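Local coordinates for protein mitochondrial association factor 1 (Toxoplasma gondii, PDB 6BXS) that is a macro-domain protein of unknown exact function, encoded at a parasite locus linked to direct manipulation of host mitochondria, at residues L97-D100 with A101-Q104; R235-A238 with V239-A243. All coordinates share one frame; numbering follows the deposited sequence.

Interaction 1 of 2, residues L97-D100 with A101-Q104; sequences LLHD and AERQ
Leu97 and Ala101 are joined by the first backbone bond of the last turn of helix 83-103: Ala101 N reaches Leu97 O at 2.8 Å. The motif is the C-terminal end of an alpha helix packed on a beta-sheet. The Leu97 side chain points away from 101-104 and packs on Ile111, Ala125 and Phe148, residues of the sheet. Leu98 repeats the backbone pattern, with Leu98 O taking Glu102 N at 2.8 Å. Its side chain also meets that residue. With CG anti to the backbone N (chi1 177°), the branched end of Leu98 crosses the stem of Glu102 at a slant. Leu98 CD1 lies 3.9 Å from Glu102 CG, and Leu98 CG lies 3.8 Å from Glu102 OE1. Both the stem and one carboxylate oxygen of Glu102 therefore lie against the Leu98 branch. The Glu102 side chain also touches Pro131. His99 O accepts a weak bond from Arg103 N, 3.3 Å long. The same N-H makes a second weak bond, to Asp100 O, so it is shared between two carbonyls as the helix runs out. Arg103 CG also rests on His99 O. Asp100 and Arg103 have side chains that run alongside each other in the same direction. Their charged planes are 57° apart. Asp100 OD1 lies well out of the guanidinium plane and no N-H is aimed at it. The salt bridge is thus one of charge alone, with Asp100 OD1 3.5 Å from Arg103 NH2.

Interaction 2 of 2, residues R235-A238 with V239-A243; sequences RANA and VAVEA
Val239 touches Arg235 through both backbone and side chain on helix 230-248. Val239 N donates to Arg235 O at 3.0 Å, nearly straight at 170°. Val239 CG2, anti to its own carbonyl carbon, lies 3.3 Å from Arg235 O. Val239 CG2 also lies 3.8 Å from Arg235 NH1. The arginine chain bends at chi2 and chi3 (-62° and -53°), which brings its NH1 alongside Val239 CG2. Arg235 NH2 is hydrogen-bonded to Ser271 of helix 263-276. Ala240 gives its N to Ala236 O, and Ala240 CB sits 3.2 Å from Ala236 O. Val241 N binds Asn237 O at 2.8 Å. The two side chains lie alongside each other, with Val241 CG2 4.0 Å from Asn237 OD1. This pair is buried: Asn237 and Val241 both touch Phe256 of strand 253-256. Glu242 N bonds to Ala238 O, and Glu242 CG rests 3.3 Å from Ala238 O. The carboxylate goes to Ser271 as well, through OE2. One serine hydroxyl thus links Arg235 and Glu242 across two turns. This regular helix is the crossover of a beta-alpha-beta unit, strand 213-216, helix 230-248 and strand 253-256, as expected in a macro domain.

In the fold
Interactions 1 and 2 lie on separate helices that flank one mixed sheet. Their centres are about 25 Å apart and their nearest atoms about 18 Å, so they do not touch. Interaction 1 comes first along the chain. It ends helix 83-103 and packs toward strands 109-111, 120-126 and 147-152, toward one end of the strand order, which closes with 109-111. Interaction 2 lies in the middle of helix 230-248, which connects the parallel strands 213-216 and 253-256 toward the other end. Interaction 2 is a buried contact and interaction 1 a partly buried one. Their centres lie about 14 and 18 Å, respectively, from the centre of the chain.

Interaction 1 of 2, residues L97-D100 with A101-Q104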
loop_
_atom_site.group_PDB
_atom_site.type_symbol
_atom_site.label_atom_id
_atom_site.label_comp_id
_atom_site.label_asym_id
_atom_site.label_seq_id
_atom_site.Cartn_x
_atom_site.Cartn_y
_atom_site.Cartn_z
ATOM N N LEU A 97 -7.058 4.026 -14.648
ATOM C CA LEU A 97 -5.651 4.359 -14.435
ATOM C C LEU A 97 -4.729 3.171 -14.687
ATOM O O LEU A 97 -3.623 3.339 -15.201
ATOM C CB LEU A 97 -5.437 4.879 -13.013
ATOM C CG LEU A 97 -5.738 6.358 -12.762
ATOM C CD1 LEU A 97 -5.587 6.687 -11.281
ATOM C CD2 LEU A 97 -4.827 7.249 -13.600
ATOM N N LEU A 98 -5.175 1.974 -14.317
ATOM C CA LEU A 98 -4.375 0.773 -14.527
ATOM C C LEU A 98 -4.171 0.509 -16.015
ATOM O O LEU A 98 -3.093 0.085 -16.434
ATOM C CB LEU A 98 -5.030 -0.442 -13.865
ATOM C CG LEU A 98 -4.306 -1.774 -14.092
ATOM C CD1 LEU A 98 -2.827 -1.678 -13.695
ATOM C CD2 LEU A 98 -4.989 -2.898 -13.333
ATOM N N HIS A 99 -5.210 0.759 -16.808
ATOM C CA HIS A 99 -5.117 0.619 -18.258
ATOM C C HIS A 99 -4.037 1.542 -18.807
ATOM O O HIS A 99 -3.223 1.130 -19.632
ATOM C CB HIS A 99 -6.465 0.921 -18.924
ATOM C CG HIS A 99 -7.409 -0.240 -18.932
ATOM N ND1 HIS A 99 -8.736 -0.125 -18.580
ATOM C CD2 HIS A 99 -7.219 -1.541 -19.259
ATOM C CE1 HIS A 99 -9.323 -1.305 -18.685
ATOM N NE2 HIS A 99 -8.423 -2.182 -19.096
ATOM N N ASP A 100 -4.027 2.785 -18.336
ATOM C CA ASP A 100 -2.996 3.745 -18.726
ATOM C C ASP A 100 -1.616 3.298 -18.247
ATOM O O ASP A 100 -0.633 3.398 -18.979
ATOM C CB ASP A 100 -3.309 5.136 -18.168
ATOM C CG ASP A 100 -4.597 5.714 -18.722
ATOM O OD1 ASP A 100 -5.037 5.273 -19.804
ATOM O OD2 ASP A 100 -5.165 6.620 -18.074
ATOM N N ALA A 101 -1.547 2.811 -17.011
ATOM C CA ALA A 101 -0.277 2.389 -16.427
ATOM C C ALA A 101 0.326 1.224 -17.204
ATOM O O ALA A 101 1.540 1.162 -17.408
ATOM C CB ALA A 101 -0.470 2.008 -14.966
ATOM N N GLU A 102 -0.531 0.306 -17.638
ATOM C CA GLU A 102 -0.093 -0.883 -18.361
ATOM C C GLU A 102 0.465 -0.537 -19.739
ATOM O O GLU A 102 1.306 -1.263 -20.267
ATOM C CB GLU A 102 -1.251 -1.877 -18.495
ATOM C CG GLU A 102 -1.534 -2.662 -17.218
ATOM C CD GLU A 102 -2.720 -3.604 -17.351
ATOM O OE1 GLU A 102 -2.940 -4.417 -16.427
ATOM O OE2 GLU A 102 -3.430 -3.533 -18.376
ATOM N N ARG A 103 -0.003 0.566 -20.317
ATOM C CA ARG A 103 0.530 1.054 -21.590
ATOM C C ARG A 103 1.999 1.435 -21.457
ATOM O O ARG A 103 2.776 1.293 -22.402
ATOM C CB ARG A 103 -0.253 2.271 -22.087
ATOM C CG ARG A 103 -1.669 2.006 -22.553
ATOM C CD ARG A 103 -2.383 3.335 -22.742
ATOM N NE ARG A 103 -3.415 3.295 -23.777
ATOM C CZ ARG A 103 -4.712 3.083 -23.555
ATOM N NH1 ARG A 103 -5.558 3.076 -24.575
ATOM N NH2 ARG A 103 -5.168 2.876 -22.325
ATOM N N GLN A 104 2.364 1.930 -20.277
ATOM C CA GLN A 104 3.702 2.450 -20.021
ATOM C C GLN A 104 4.228 1.957 -18.680
ATOM O O GLN A 104 4.222 2.699 -17.700
ATOM C CB GLN A 104 3.691 3.979 -20.038
ATOM C CG GLN A 104 3.397 4.599 -21.392
ATOM C CD GLN A 104 3.173 6.095 -21.295
ATOM O OE1 GLN A 104 2.080 6.551 -20.953
ATOM N NE2 GLN A 104 4.215 6.870 -21.584
#

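Interaction 2 of 2, residues R235-A238 with V239-A243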
loop_
_atom_site.group_PDB
_atom_site.type_symbol
_atom_site.label_atom_id
_atom_site.label_comp_id
_atom_site.label_asym_id
_atom_site.label_seq_id
_atom_site.Cartn_x
_atom_site.Cartn_y
_atom_site.Cartn_z
ATOM N N ARG A 235 8.883 -13.924 4.348
ATOM C CA ARG A 235 10.103 -14.001 3.552
ATOM C C ARG A 235 9.921 -13.327 2.193
ATOM O O ARG A 235 10.817 -12.641 1.707
ATOM C CB ARG A 235 10.519 -15.460 3.359
ATOM C CG ARG A 235 10.867 -16.189 4.649
ATOM C CD ARG A 235 12.058 -15.565 5.351
ATOM N NE ARG A 235 13.210 -15.435 4.456
ATOM C CZ ARG A 235 13.838 -14.295 4.169
ATOM N NH1 ARG A 235 14.868 -14.311 3.335
ATOM N NH2 ARG A 235 13.459 -13.140 4.706
ATOM N N ALA A 236 8.758 -13.532 1.581
ATOM C CA ALA A 236 8.447 -12.912 0.297
ATOM C C ALA A 236 8.450 -11.392 0.429
ATOM O O ALA A 236 8.975 -10.681 -0.429
ATOM C CB ALA A 236 7.107 -13.398 -0.214
ATOM N N ASN A 237 7.853 -10.904 1.511
ATOM C CA ASN A 237 7.809 -9.475 1.787
ATOM C C ASN A 237 9.197 -8.910 2.073
ATOM O O ASN A 237 9.567 -7.865 1.547
ATOM C CB ASN A 237 6.879 -9.191 2.968
ATOM C CG ASN A 237 6.915 -7.738 3.401
ATOM O OD1 ASN A 237 6.350 -6.867 2.740
ATOM N ND2 ASN A 237 7.580 -7.468 4.520
ATOM N N ALA A 238 9.960 -9.609 2.905
ATOM C CA ALA A 238 11.303 -9.167 3.266
ATOM C C ALA A 238 12.187 -9.037 2.032
ATOM O O ALA A 238 12.836 -8.013 1.832
ATOM C CB ALA A 238 11.924 -10.129 4.264
ATOM N N VAL A 239 12.201 -10.073 1.201
ATOM C CA VAL A 239 13.012 -10.071 -0.010
ATOM C C VAL A 239 12.524 -9.012 -1.001
ATOM O O VAL A 239 13.327 -8.386 -1.695
ATOM C CB VAL A 239 13.003 -11.464 -0.679
ATOM C CG1 VAL A 239 13.647 -11.419 -2.058
ATOM C CG2 VAL A 239 13.727 -12.471 0.201
ATOM N N ALA A 240 11.211 -8.812 -1.067
ATOM C CA ALA A 240 10.644 -7.800 -1.953
ATOM C C ALA A 240 11.049 -6.400 -1.501
ATOM O O ALA A 240 11.329 -5.529 -2.325
ATOM C CB ALA A 240 9.128 -7.922 -2.003
ATOM N N VAL A 241 11.073 -6.189 -0.190
ATOM C CA VAL A 241 11.484 -4.907 0.369
ATOM C C VAL A 241 12.961 -4.636 0.076
ATOM O O VAL A 241 13.329 -3.519 -0.284
ATOM C CB VAL A 241 11.233 -4.858 1.891
ATOM C CG1 VAL A 241 11.966 -3.681 2.538
ATOM C CG2 VAL A 241 9.736 -4.767 2.178
ATOM N N GLU A 242 13.801 -5.655 0.237
ATOM C CA GLU A 242 15.233 -5.523 -0.035
ATOM C C GLU A 242 15.487 -5.089 -1.473
ATOM O O GLU A 242 16.303 -4.200 -1.726
ATOM C CB GLU A 242 15.963 -6.842 0.237
ATOM C CG GLU A 242 16.072 -7.215 1.710
ATOM C CD GLU A 242 16.741 -8.564 1.920
ATOM O OE1 GLU A 242 17.988 -8.624 1.876
ATOM O OE2 GLU A 242 16.021 -9.563 2.128
ATOM N N ALA A 243 14.781 -5.718 -2.408
ATOM C CA ALA A 243 14.960 -5.433 -3.827
ATOM C C ALA A 243 14.495 -4.022 -4.168
ATOM O O ALA A 243 15.126 -3.331 -4.966
ATOM C CB ALA A 243 14.207 -6.454 -4.670
#